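Local coordinates for peptidoglycan synthetase penicillin-binding protein 3 (Bifidobacterium adolescentis, PDB 4YE5), which probably binds penicillin and, as in other penicillin-binding proteins of the transpeptidase family, is thought to cross-link peptidoglycan in the bacterial cell wall, at residues A[29-35]-A[144-148]; A[218-224]-A[254-259]; A[310-314]-A[326-330]; A[479-483]-A[552-558]. One frame throughout, in Å; residues are numbered along the deposited sequence.

Contact 1: A[29-35]-A[144-148]; sequences KARRGKI and LSNER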
loop_
_atom_site.group_PDB
_atom_site.type_symbol
_atom_site.label_atom_id
_atom_site.label_comp_id
_atom_site.label_asym_id
_atom_site.label_seq_id
_atom_site.Cartn_x
_atom_site.Cartn_y
_atom_site.Cartn_z
ATOM N N LYS A 29 10.212 5.847 25.822
ATOM C CA LYS A 29 9.909 5.671 24.400
ATOM C C LYS A 29 8.540 5.027 24.180
ATOM O O LYS A 29 8.227 4.011 24.790
ATOM C CB LYS A 29 11.006 4.874 23.696
ATOM C CG LYS A 29 10.613 4.532 22.260
ATOM C CD LYS A 29 11.802 4.420 21.322
ATOM C CE LYS A 29 11.324 4.382 19.871
ATOM N NZ LYS A 29 12.382 4.932 18.975
ATOM N N ALA A 30 7.716 5.639 23.326
ATOM C CA ALA A 30 6.445 5.042 22.923
ATOM C C ALA A 30 6.688 3.731 22.166
ATOM O O ALA A 30 7.626 3.636 21.372
ATOM C CB ALA A 30 5.645 6.020 22.034
ATOM N N ARG A 31 5.846 2.727 22.414
ATOM C CA ARG A 31 5.927 1.463 21.671
ATOM C C ARG A 31 5.176 1.569 20.343
ATOM O O ARG A 31 4.081 2.144 20.264
ATOM C CB ARG A 31 5.359 0.308 22.495
ATOM C CG ARG A 31 5.998 0.191 23.893
ATOM C CD ARG A 31 5.253 -0.812 24.772
ATOM N NE ARG A 31 5.176 -2.129 24.143
ATOM C CZ ARG A 31 4.279 -3.060 24.456
ATOM N NH1 ARG A 31 3.372 -2.822 25.399
ATOM N NH2 ARG A 31 4.285 -4.230 23.825
ATOM N N ARG A 32 5.772 1.013 19.300
ATOM C CA ARG A 32 5.193 1.111 17.969
ATOM C C ARG A 32 3.908 0.292 17.835
ATOM O O ARG A 32 3.832 -0.841 18.300
ATOM C CB ARG A 32 6.219 0.675 16.928
ATOM C CG ARG A 32 5.818 1.045 15.497
ATOM C CD ARG A 32 6.964 0.801 14.533
ATOM N NE ARG A 32 6.605 1.248 13.188
ATOM C CZ ARG A 32 6.678 2.507 12.788
ATOM N NH1 ARG A 32 7.088 3.457 13.638
ATOM N NH2 ARG A 32 6.329 2.819 11.538
ATOM N N GLY A 33 2.897 0.873 17.198
ATOM C CA GLY A 33 1.654 0.167 16.944
ATOM C C GLY A 33 1.779 -0.957 15.926
ATOM O O GLY A 33 2.799 -1.101 15.252
ATOM N N LYS A 34 0.740 -1.778 15.841
ATOM C CA LYS A 34 0.727 -2.894 14.900
ATOM C C LYS A 34 0.148 -2.492 13.541
ATOM O O LYS A 34 -0.558 -1.482 13.410
ATOM C CB LYS A 34 -0.090 -4.079 15.443
ATOM C CG LYS A 34 0.174 -4.484 16.892
ATOM C CD LYS A 34 -0.610 -5.760 17.226
ATOM C CE LYS A 34 -1.208 -5.741 18.637
ATOM N NZ LYS A 34 -0.236 -5.380 19.711
ATOM N N ILE A 35 0.461 -3.296 12.536
ATOM C CA ILE A 35 -0.245 -3.243 11.262
ATOM C C ILE A 35 -0.993 -4.558 11.113
ATOM O O ILE A 35 -0.428 -5.633 11.344
ATOM C CB ILE A 35 0.707 -3.052 10.071
ATOM C CG1 ILE A 35 1.451 -1.716 10.202
ATOM C CG2 ILE A 35 -0.107 -3.101 8.734
ATOM C CD1 ILE A 35 2.712 -1.596 9.336
ATOM N N LEU A 144 13.953 1.058 25.270
ATOM C CA LEU A 144 13.099 0.146 24.511
ATOM C C LEU A 144 13.739 -0.257 23.178
ATOM O O LEU A 144 14.195 0.598 22.426
ATOM C CB LEU A 144 11.740 0.801 24.266
ATOM C CG LEU A 144 10.792 0.052 23.332
ATOM C CD1 LEU A 144 10.278 -1.206 24.007
ATOM C CD2 LEU A 144 9.631 0.961 22.894
ATOM N N SER A 145 13.791 -1.557 22.900
ATOM C CA SER A 145 14.410 -2.044 21.670
ATOM C C SER A 145 13.423 -1.852 20.521
ATOM O O SER A 145 12.215 -1.710 20.743
ATOM C CB SER A 145 14.769 -3.532 21.758
ATOM O OG SER A 145 14.133 -4.207 20.651
ATOM N N ASN A 146 13.917 -1.877 19.290
ATOM C CA ASN A 146 13.031 -1.577 18.156
ATOM C C ASN A 146 12.856 -2.698 17.159
ATOM O O ASN A 146 12.471 -2.457 16.001
ATOM C CB ASN A 146 13.481 -0.315 17.432
ATOM C CG ASN A 146 13.420 0.903 18.319
ATOM O OD1 ASN A 146 12.341 1.411 18.623
ATOM N ND2 ASN A 146 14.581 1.373 18.753
ATOM N N GLU A 147 13.121 -3.921 17.599
ATOM C CA GLU A 147 12.918 -5.078 16.741
ATOM C C GLU A 147 11.479 -5.117 16.201
ATOM O O GLU A 147 10.517 -4.980 16.961
ATOM C CB GLU A 147 13.238 -6.376 17.481
ATOM C CG GLU A 147 13.198 -7.605 16.551
ATOM C CD GLU A 147 13.634 -8.894 17.245
ATOM O OE1 GLU A 147 13.399 -9.037 18.468
ATOM O OE2 GLU A 147 14.210 -9.765 16.560
ATOM N N ARG A 148 11.343 -5.303 14.889
ATOM C CA ARG A 148 10.035 -5.310 14.224
ATOM C C ARG A 148 9.862 -6.652 13.512
ATOM O O ARG A 148 10.700 -7.034 12.695
ATOM C CB ARG A 148 9.975 -4.170 13.196
ATOM C CG ARG A 148 8.596 -3.893 12.552
ATOM C CD ARG A 148 7.672 -3.174 13.509
ATOM N NE ARG A 148 6.492 -2.568 12.879
ATOM C CZ ARG A 148 5.376 -2.261 13.539
ATOM N NH1 ARG A 148 5.285 -2.522 14.841
ATOM N NH2 ARG A 148 4.346 -1.691 12.909
HETATM O O HOH W 1 12.588 3.609 26.512
#
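The carbonyl oxygen of Gly33 is held by both terminal nitrogens of Arg148, a fork closing on a single acceptor. NH1 and NH2 of Arg148 each stand 2.9 Å from Gly33 O, which lies near the guanidinium plane. Each bond is bent, as sharing one atom requires, and the N-H...O angle at NH1 is 142°. A bend at chi2 (75°) in an otherwise stretched chain turns the Arg148 head toward this carbonyl.

Arg32 comes in crosswise, with its extended chain laid over one face of the Arg148 head. Its CD sits 3.6 Å from Arg148 CZ, while the two guanidinium planes are almost perpendicular, 81° apart. Arg32 NE and Arg148 NH2 are 3.7 Å apart, yet both side chains turn an NE toward Glu174, one to each carboxylate oxygen, in salt bridges. Ile35 brings CD1 to the rim of the Arg148 head.

At the other end, Leu144 pushes CD2 into the angle between Lys29 and Arg31, reaching Lys29 CG at 3.8 Å. Asn146 OD1 lies against the Lys29 methylene CE at 3.4 Å, whereas the ammonium of Lys29 goes on to the carbonyl of Asp166. A water accepts from Leu144 N and, weakly, from Lys29 N.

Both segments lie in the part related to the PBP dimerisation domain, in loops that lead into strands 35-36 and 148-149 of one mixed sheet. Glu174, bridged to both NE atoms, would partly offset the repulsion of the two arginines, and Arg148 is left to hold the buried Gly33 carbonyl with both terminal nitrogens.

Contact 2: A[218-224]-A[254-259]; sequences TIDRDVQ and DILALA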
loop_
_atom_site.group_PDB
_atom_site.type_symbol
_atom_site.label_atom_id
_atom_site.label_comp_id
_atom_site.label_asym_id
_atom_site.label_seq_id
_atom_site.Cartn_x
_atom_site.Cartn_y
_atom_site.Cartn_z
ATOM N N THR A 218 -7.156 -2.282 4.313
ATOM C CA THR A 218 -8.235 -2.912 3.560
ATOM C C THR A 218 -7.762 -4.225 2.906
ATOM O O THR A 218 -8.583 -5.027 2.455
ATOM C CB THR A 218 -8.735 -1.994 2.450
ATOM O OG1 THR A 218 -7.644 -1.704 1.572
ATOM C CG2 THR A 218 -9.310 -0.667 3.042
ATOM N N ILE A 219 -6.444 -4.421 2.844
ATOM C CA ILE A 219 -5.874 -5.628 2.245
ATOM C C ILE A 219 -6.332 -6.864 3.014
ATOM O O ILE A 219 -6.307 -6.882 4.242
ATOM C CB ILE A 219 -4.327 -5.607 2.273
ATOM C CG1 ILE A 219 -3.773 -4.407 1.504
ATOM C CG2 ILE A 219 -3.739 -6.939 1.742
ATOM C CD1 ILE A 219 -3.914 -4.515 -0.032
ATOM N N ASP A 220 -6.743 -7.891 2.281
ATOM C CA ASP A 220 -7.077 -9.195 2.864
ATOM C C ASP A 220 -5.910 -10.141 2.623
ATOM O O ASP A 220 -5.516 -10.359 1.482
ATOM C CB ASP A 220 -8.314 -9.782 2.180
ATOM C CG ASP A 220 -8.749 -11.107 2.792
ATOM O OD1 ASP A 220 -8.127 -12.139 2.462
ATOM O OD2 ASP A 220 -9.706 -11.113 3.603
ATOM N N ARG A 221 -5.398 -10.716 3.709
ATOM C CA ARG A 221 -4.204 -11.566 3.705
ATOM C C ARG A 221 -4.380 -12.732 2.735
ATOM O O ARG A 221 -3.460 -13.072 2.005
ATOM C CB ARG A 221 -3.974 -12.106 5.134
ATOM C CG ARG A 221 -2.559 -12.488 5.516
ATOM C CD ARG A 221 -2.487 -13.005 6.979
ATOM N NE ARG A 221 -3.385 -14.132 7.147
ATOM C CZ ARG A 221 -3.013 -15.407 7.135
ATOM N NH1 ARG A 221 -1.736 -15.744 7.041
ATOM N NH2 ARG A 221 -3.928 -16.351 7.257
ATOM N N ASP A 222 -5.567 -13.337 2.722
ATOM C CA ASP A 222 -5.836 -14.484 1.842
ATOM C C ASP A 222 -5.919 -14.092 0.365
ATOM O O ASP A 222 -5.413 -14.808 -0.504
ATOM C CB ASP A 222 -7.107 -15.225 2.279
ATOM C CG ASP A 222 -7.059 -15.638 3.759
ATOM O OD1 ASP A 222 -6.215 -16.495 4.113
ATOM O OD2 ASP A 222 -7.845 -15.087 4.573
ATOM N N VAL A 223 -6.556 -12.970 0.061
ATOM C CA VAL A 223 -6.582 -12.522 -1.342
ATOM C C VAL A 223 -5.177 -12.096 -1.795
ATOM O O VAL A 223 -4.752 -12.383 -2.917
ATOM C CB VAL A 223 -7.572 -11.358 -1.546
ATOM C CG1 VAL A 223 -7.561 -10.875 -3.005
ATOM C CG2 VAL A 223 -9.015 -11.788 -1.110
ATOM N N GLN A 224 -4.463 -11.392 -0.924
ATOM C CA GLN A 224 -3.112 -10.942 -1.254
ATOM C C GLN A 224 -2.206 -12.145 -1.504
ATOM O O GLN A 224 -1.450 -12.188 -2.473
ATOM C CB GLN A 224 -2.531 -10.089 -0.106
ATOM C CG GLN A 224 -1.114 -9.545 -0.417
ATOM C CD GLN A 224 -1.121 -8.350 -1.379
ATOM O OE1 GLN A 224 -2.105 -7.630 -1.494
ATOM N NE2 GLN A 224 0.010 -8.110 -2.022
ATOM N N ASP A 254 -12.255 0.146 -1.857
ATOM C CA ASP A 254 -11.244 -0.488 -1.001
ATOM C C ASP A 254 -10.341 -1.428 -1.766
ATOM O O ASP A 254 -10.801 -2.169 -2.637
ATOM C CB ASP A 254 -11.893 -1.294 0.114
ATOM C CG ASP A 254 -12.476 -0.425 1.199
ATOM O OD1 ASP A 254 -12.266 0.809 1.146
ATOM O OD2 ASP A 254 -13.122 -0.985 2.113
ATOM N N ILE A 255 -9.059 -1.419 -1.408
ATOM C CA ILE A 255 -8.064 -2.245 -2.092
ATOM C C ILE A 255 -7.848 -3.561 -1.351
ATOM O O ILE A 255 -7.352 -3.570 -0.240
ATOM C CB ILE A 255 -6.726 -1.486 -2.222
ATOM C CG1 ILE A 255 -6.977 -0.174 -2.999
ATOM C CG2 ILE A 255 -5.659 -2.380 -2.891
ATOM C CD1 ILE A 255 -5.747 0.689 -3.177
ATOM N N LEU A 256 -8.241 -4.673 -1.964
ATOM C CA LEU A 256 -8.176 -5.960 -1.277
ATOM C C LEU A 256 -6.854 -6.664 -1.500
ATOM O O LEU A 256 -6.483 -7.539 -0.710
ATOM C CB LEU A 256 -9.292 -6.871 -1.777
ATOM C CG LEU A 256 -10.625 -6.875 -1.020
ATOM C CD1 LEU A 256 -10.919 -5.588 -0.257
ATOM C CD2 LEU A 256 -11.702 -7.122 -2.020
ATOM N N ALA A 257 -6.181 -6.325 -2.604
ATOM C CA ALA A 257 -4.843 -6.839 -2.896
ATOM C C ALA A 257 -4.127 -5.899 -3.843
ATOM O O ALA A 257 -4.744 -5.323 -4.742
ATOM C CB ALA A 257 -4.894 -8.270 -3.509
ATOM N N LEU A 258 -2.815 -5.769 -3.650
ATOM C CA LEU A 258 -1.975 -4.965 -4.529
ATOM C C LEU A 258 -0.630 -5.650 -4.546
ATOM O O LEU A 258 0.125 -5.577 -3.565
ATOM C CB LEU A 258 -1.841 -3.534 -3.993
ATOM C CG LEU A 258 -1.027 -2.520 -4.811
ATOM C CD1 LEU A 258 -1.598 -2.426 -6.251
ATOM C CD2 LEU A 258 -1.052 -1.134 -4.142
ATOM N N ALA A 259 -0.333 -6.328 -5.645
ATOM C CA ALA A 259 0.702 -7.365 -5.622
ATOM C C ALA A 259 1.663 -7.255 -6.788
ATOM O O ALA A 259 1.300 -6.748 -7.856
ATOM C CB ALA A 259 0.032 -8.746 -5.640
#
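Two torsions of Gln224, chi1 at -178° and a bend at chi2 of 77°, carry its amide off the first turn of helix 221-238 and onto the backbone of Leu258. There the amide works in both directions. Leu258 N gives its hydrogen to Gln224 OE1 at 2.9 Å, in the carbonyl plane and on a lone pair. Gln224 NE2 returns a bond of 3.0 Å to Leu258 O, nearly straight at the hydrogen (170°) but arriving above the plane of that carbonyl. NE2 also reaches Glu228 one helical turn further on.

Ahead of the helix, Thr218 points its hydroxyl at segment 254-259, and OG1 donates to Ile255 O at 2.6 Å; OG1 is also hydrogen-bonded to the carbonyl of Arg428. Its methyl CG2 rests on the carboxylate of Asp254, whose charge is met by the Arg428 side chain. Asp220 N binds Leu256 O at 3.0 Å, while Asp220 is the N-cap residue, its OD1 accepting from Val223 N. Apolar contacts fill in between: Val223 CG1 lies 3.8 Å from Ala257 CB, and Ile219 CD1 touches Ile255 CG2.

Leu256 and Ala257 form a classic beta bulge opposite Val247, at the edge of the five-stranded transpeptidase sheet. A side chain of the helix and its entry loop thus bond to the backbone of this edge strand, and the helix start is joined to it by directional bonds.

Contact 3: A[310-314]-A[326-330]; sequences TVPNT and VDHGN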
loop_
_atom_site.group_PDB
_atom_site.type_symbol
_atom_site.label_atom_id
_atom_site.label_comp_id
_atom_site.label_asym_id
_atom_site.label_seq_id
_atom_site.Cartn_x
_atom_site.Cartn_y
_atom_site.Cartn_z
ATOM N N THR A 310 -18.289 2.235 -40.998
ATOM C CA THR A 310 -17.463 1.452 -41.905
ATOM C C THR A 310 -16.015 1.768 -41.582
ATOM O O THR A 310 -15.564 2.901 -41.738
ATOM C CB THR A 310 -17.746 1.810 -43.374
ATOM O OG1 THR A 310 -19.128 1.561 -43.657
ATOM C CG2 THR A 310 -16.878 0.967 -44.308
ATOM N N VAL A 311 -15.287 0.767 -41.118
ATOM C CA VAL A 311 -13.960 0.999 -40.571
ATOM C C VAL A 311 -12.924 0.306 -41.440
ATOM O O VAL A 311 -12.798 -0.913 -41.396
ATOM C CB VAL A 311 -13.864 0.481 -39.104
ATOM C CG1 VAL A 311 -12.575 0.940 -38.448
ATOM C CG2 VAL A 311 -15.054 0.964 -38.298
ATOM N N PRO A 312 -12.192 1.086 -42.247
ATOM C CA PRO A 312 -11.150 0.550 -43.131
ATOM C C PRO A 312 -9.936 0.218 -42.289
ATOM O O PRO A 312 -9.940 0.555 -41.102
ATOM C CB PRO A 312 -10.861 1.722 -44.074
ATOM C CG PRO A 312 -11.140 2.930 -43.253
ATOM C CD PRO A 312 -12.262 2.556 -42.298
ATOM N N ASN A 313 -8.913 -0.431 -42.832
ATOM C CA ASN A 313 -7.809 -0.785 -41.939
ATOM C C ASN A 313 -6.790 0.333 -41.753
ATOM O O ASN A 313 -5.898 0.234 -40.926
ATOM C CB ASN A 313 -7.142 -2.114 -42.307
ATOM C CG ASN A 313 -5.990 -1.946 -43.267
ATOM O OD1 ASN A 313 -4.861 -2.302 -42.954
ATOM N ND2 ASN A 313 -6.268 -1.397 -44.439
ATOM N N THR A 314 -6.918 1.405 -42.523
ATOM C CA THR A 314 -6.136 2.595 -42.226
ATOM C C THR A 314 -6.995 3.816 -42.431
ATOM O O THR A 314 -7.976 3.767 -43.152
ATOM C CB THR A 314 -4.900 2.749 -43.133
ATOM O OG1 THR A 314 -5.325 3.160 -44.441
ATOM C CG2 THR A 314 -4.107 1.450 -43.211
ATOM N N VAL A 326 -3.947 -5.173 -36.767
ATOM C CA VAL A 326 -4.153 -6.241 -37.728
ATOM C C VAL A 326 -4.714 -5.681 -39.037
ATOM O O VAL A 326 -5.513 -4.745 -39.024
ATOM C CB VAL A 326 -5.151 -7.270 -37.151
ATOM C CG1 VAL A 326 -5.582 -8.278 -38.205
ATOM C CG2 VAL A 326 -4.540 -7.976 -35.944
ATOM N N ASP A 327 -4.284 -6.241 -40.162
ATOM C CA ASP A 327 -4.919 -5.955 -41.448
ATOM C C ASP A 327 -6.338 -6.508 -41.474
ATOM O O ASP A 327 -6.555 -7.700 -41.263
ATOM C CB ASP A 327 -4.123 -6.581 -42.589
ATOM C CG ASP A 327 -2.911 -5.762 -42.975
ATOM O OD1 ASP A 327 -3.000 -4.516 -42.963
ATOM O OD2 ASP A 327 -1.868 -6.368 -43.300
ATOM N N HIS A 328 -7.310 -5.638 -41.708
ATOM C CA HIS A 328 -8.662 -6.089 -42.009
ATOM C C HIS A 328 -9.157 -5.306 -43.217
ATOM O O HIS A 328 -8.437 -4.465 -43.739
ATOM C CB HIS A 328 -9.596 -5.939 -40.797
ATOM C CG HIS A 328 -9.550 -4.592 -40.149
ATOM N ND1 HIS A 328 -10.165 -3.483 -40.689
ATOM C CD2 HIS A 328 -8.966 -4.174 -38.999
ATOM C CE1 HIS A 328 -9.959 -2.441 -39.903
ATOM N NE2 HIS A 328 -9.239 -2.834 -38.868
ATOM N N GLY A 329 -10.369 -5.592 -43.678
ATOM C CA GLY A 329 -10.941 -4.851 -44.787
ATOM C C GLY A 329 -11.801 -3.719 -44.253
ATOM O O GLY A 329 -11.586 -3.250 -43.137
ATOM N N ASN A 330 -12.769 -3.276 -45.046
ATOM C CA ASN A 330 -13.742 -2.288 -44.594
ATOM C C ASN A 330 -14.826 -2.924 -43.717
ATOM O O ASN A 330 -15.835 -3.411 -44.221
ATOM C CB ASN A 330 -14.376 -1.582 -45.790
ATOM C CG ASN A 330 -13.404 -0.673 -46.510
ATOM O OD1 ASN A 330 -12.226 -0.600 -46.158
ATOM N ND2 ASN A 330 -13.890 0.020 -47.532
#
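Asn313 lays its CB over one face of the His328 imidazole, 3.8 Å from the ring centroid and 17° off the normal, a CH-pi contact displaced toward the rim beside ND1. A chi1 of 50° folds the His328 ring back between its own backbone N and carbonyl carbon, which brings it beside the chain of residues 311-313.

Contacts at the ring's edge involve carbonyl oxygens. Pro312 O approaches His328 CE1 at 3.2 Å, near the plane of the imidazole, and Val311 O meets the same carbon from a little further off. This C-H lies between the two ring nitrogens and is therefore fairly polar. Both nitrogens are engaged: ND1 donates to Gly329 O at 2.8 Å, almost straight and in the ring plane, and NE2 bonds to the carboxylate of Asp324. With two acceptors so placed, the ring may well carry a positive charge, which would draw the neighbouring carbonyls closer. Trp333 meets the ring edge to face.

The two segments run nearly opposite ways; they flank the two-stranded antiparallel sheet of strands 308-311 and 331-334, at the surface of the transpeptidase domain. Backbone bonding between Val311 and Glu331 belongs to that pair.

Van der Waals contacts add to this. Asn330 sets its OD1 3.4 Å from Pro312 CB, and its CB meets Thr310 CG2 at 3.9 Å, the two side chains crossing at a slant. Val311 and Pro312 also touch helix 344-350, through Val345 and Ile349.

Contact 4: A[479-483]-A[552-558]; sequences DGYRM and VPASSPR
The backbones of residues 480-482 and 552-558 meet with their directions 62° apart, and come nearest where the CA atoms of Tyr481 and Ser555 are 5.0 Å from each other. Here Ser555 N donates to Gly480 O at 3.0 Å, approaching almost head-on to the carbonyl. A water donates to that same oxygen and to Ser555 O, joining the two segments a second time.

Side chains extend the grip to both ends. Tyr481 takes a chi1 of -59°, swinging its ring along the tail until OH donates to Val552 O at 2.6 Å, with the acceptor in the ring plane. Its CE2 edge also rests 4.1 Å from Val552 CB, while Met547 of helix 535-549 touches both residues. In the middle, Ser555 OG accepts from Arg482 N at 2.8 Å, practically straight, and is bonded to Asp513 as well.

The tail thus leaves helix 535-549 and runs across the loop that leads into strand 484-492, one of the two edge strands of the five-stranded transpeptidase sheet, which probably carries the K(S/T)G motif of this family.

Arg482 holds the far end. A bend at chi3 (52°) brings its head over the tail, and NH1 donates to Ser556 O at 3.1 Å, reaching that carbonyl from above its plane. One face of the head lies on Arg558 CA, 3.6 Å from Arg482 NH1, and the Arg482 and Arg558 side chains cross at about a right angle. Two positive heads are therefore close, but Glu466 forms a salt bridge with Arg482 NE, and Arg558 continues to Ser467.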
loop_
_atom_site.group_PDB
_atom_site.type_symbol
_atom_site.label_atom_id
_atom_site.label_comp_id
_atom_site.label_asym_id
_atom_site.label_seq_id
_atom_site.Cartn_x
_atom_site.Cartn_y
_atom_site.Cartn_z
ATOM N N ASP A 479 -15.868 -19.888 -14.994
ATOM C CA ASP A 479 -17.081 -20.682 -15.195
ATOM C C ASP A 479 -18.220 -20.218 -14.286
ATOM O O ASP A 479 -18.039 -20.093 -13.073
ATOM C CB ASP A 479 -16.815 -22.166 -14.961
ATOM C CG ASP A 479 -18.031 -23.024 -15.286
ATOM O OD1 ASP A 479 -18.621 -22.804 -16.363
ATOM O OD2 ASP A 479 -18.406 -23.900 -14.470
ATOM N N GLY A 480 -19.366 -19.928 -14.890
ATOM C CA GLY A 480 -20.536 -19.477 -14.156
ATOM C C GLY A 480 -20.659 -17.961 -14.053
ATOM O O GLY A 480 -21.651 -17.453 -13.547
ATOM N N TYR A 481 -19.666 -17.214 -14.526
ATOM C CA TYR A 481 -19.715 -15.767 -14.302
ATOM C C TYR A 481 -19.494 -14.945 -15.557
ATOM O O TYR A 481 -18.584 -15.221 -16.346
ATOM C CB TYR A 481 -18.696 -15.361 -13.224
ATOM C CG TYR A 481 -18.956 -16.056 -11.891
ATOM C CD1 TYR A 481 -18.421 -17.313 -11.621
ATOM C CD2 TYR A 481 -19.748 -15.463 -10.922
ATOM C CE1 TYR A 481 -18.667 -17.958 -10.417
ATOM C CE2 TYR A 481 -19.997 -16.107 -9.708
ATOM C CZ TYR A 481 -19.458 -17.350 -9.467
ATOM O OH TYR A 481 -19.699 -17.985 -8.258
ATOM N N ARG A 482 -20.310 -13.914 -15.723
ATOM C CA ARG A 482 -20.122 -12.962 -16.819
ATOM C C ARG A 482 -19.044 -11.953 -16.448
ATOM O O ARG A 482 -18.990 -11.527 -15.300
ATOM C CB ARG A 482 -21.448 -12.259 -17.112
ATOM C CG ARG A 482 -22.494 -13.212 -17.691
ATOM C CD ARG A 482 -23.908 -12.646 -17.642
ATOM N NE ARG A 482 -24.020 -11.309 -18.217
ATOM C CZ ARG A 482 -25.120 -10.562 -18.126
ATOM N NH1 ARG A 482 -26.200 -11.033 -17.503
ATOM N NH2 ARG A 482 -25.152 -9.354 -18.665
HETATM N N MSE A 483 -18.190 -11.584 -17.412
HETATM C CA MSE A 483 -17.135 -10.589 -17.192
HETATM C C MSE A 483 -17.277 -9.434 -18.162
HETATM O O MSE A 483 -17.703 -9.619 -19.299
HETATM C CB MSE A 483 -15.732 -11.199 -17.410
HETATM C CG MSE A 483 -15.258 -12.132 -16.277
HETATM SE SE MSE A 483 -13.462 -12.860 -16.594
HETATM C CE MSE A 483 -13.927 -14.158 -17.897
ATOM N N VAL A 552 -19.834 -15.857 -4.363
ATOM C CA VAL A 552 -20.624 -14.939 -5.182
ATOM C C VAL A 552 -21.648 -15.748 -5.986
ATOM O O VAL A 552 -21.291 -16.742 -6.617
ATOM C CB VAL A 552 -19.705 -14.116 -6.124
ATOM C CG1 VAL A 552 -20.524 -13.088 -6.931
ATOM C CG2 VAL A 552 -18.585 -13.410 -5.304
ATOM N N PRO A 553 -22.927 -15.334 -5.960
ATOM C CA PRO A 553 -23.918 -16.055 -6.761
ATOM C C PRO A 553 -23.575 -16.024 -8.251
ATOM O O PRO A 553 -23.128 -14.986 -8.746
ATOM C CB PRO A 553 -25.218 -15.276 -6.506
ATOM C CG PRO A 553 -24.999 -14.550 -5.228
ATOM C CD PRO A 553 -23.527 -14.203 -5.228
ATOM N N ALA A 554 -23.774 -17.148 -8.937
ATOM C CA ALA A 554 -23.533 -17.250 -10.373
ATOM C C ALA A 554 -24.315 -16.203 -11.172
ATOM O O ALA A 554 -25.391 -15.773 -10.765
ATOM C CB ALA A 554 -23.867 -18.655 -10.855
ATOM N N SER A 555 -23.774 -15.795 -12.314
ATOM C CA SER A 555 -24.455 -14.817 -13.162
ATOM C C SER A 555 -25.763 -15.346 -13.730
ATOM O O SER A 555 -25.937 -16.548 -13.892
ATOM C CB SER A 555 -23.545 -14.400 -14.323
ATOM O OG SER A 555 -22.433 -13.639 -13.859
ATOM N N SER A 556 -26.668 -14.430 -14.051
ATOM C CA SER A 556 -27.846 -14.732 -14.853
ATOM C C SER A 556 -27.507 -14.640 -16.343
ATOM O O SER A 556 -26.524 -13.999 -16.720
ATOM C CB SER A 556 -28.977 -13.755 -14.510
ATOM O OG SER A 556 -29.418 -13.937 -13.171
ATOM N N PRO A 557 -28.312 -15.290 -17.200
ATOM C CA PRO A 557 -28.041 -15.226 -18.640
ATOM C C PRO A 557 -28.028 -13.789 -19.168
ATOM O O PRO A 557 -28.820 -12.948 -18.733
ATOM C CB PRO A 557 -29.223 -16.001 -19.248
ATOM C CG PRO A 557 -29.623 -16.978 -18.177
ATOM C CD PRO A 557 -29.410 -16.225 -16.882
ATOM N N ARG A 558 -27.107 -13.507 -20.083
ATOM C CA ARG A 558 -27.061 -12.218 -20.768
ATOM C C ARG A 558 -28.205 -12.092 -21.793
ATOM O O ARG A 558 -28.321 -12.915 -22.695
ATOM C CB ARG A 558 -25.702 -12.055 -21.464
ATOM C CG ARG A 558 -25.452 -10.649 -22.001
ATOM C CD ARG A 558 -24.108 -10.534 -22.744
ATOM N NE ARG A 558 -23.840 -9.136 -23.061
ATOM C CZ ARG A 558 -23.000 -8.710 -23.994
ATOM N NH1 ARG A 558 -22.308 -9.576 -24.726
ATOM N NH2 ARG A 558 -22.857 -7.405 -24.194
HETATM O O HOH W 2 -24.173 -18.442 -14.717
#

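How the contacts relate
Along the chain the four contacts follow in series, each closing before the next opens, and they are strung out along an elongated molecule. Contact 1 lies in the dimerisation region; contact 2, about 24 Å away between centres, sits near the middle, where strand 214-217 of the mixed sheet leads into helix 221-238. Contact 4 is about 23 Å from contact 2 between centres; contact 2 lies on edge strand 255-260 of the transpeptidase sheet and contact 4 beside the start of the other edge strand, 484-492. Helix 535-549 touches both. Contact 3, at the surface, is about 63 Å from contact 1 between centres. The series thus passes from the N-terminal region to the transpeptidase fold's periphery.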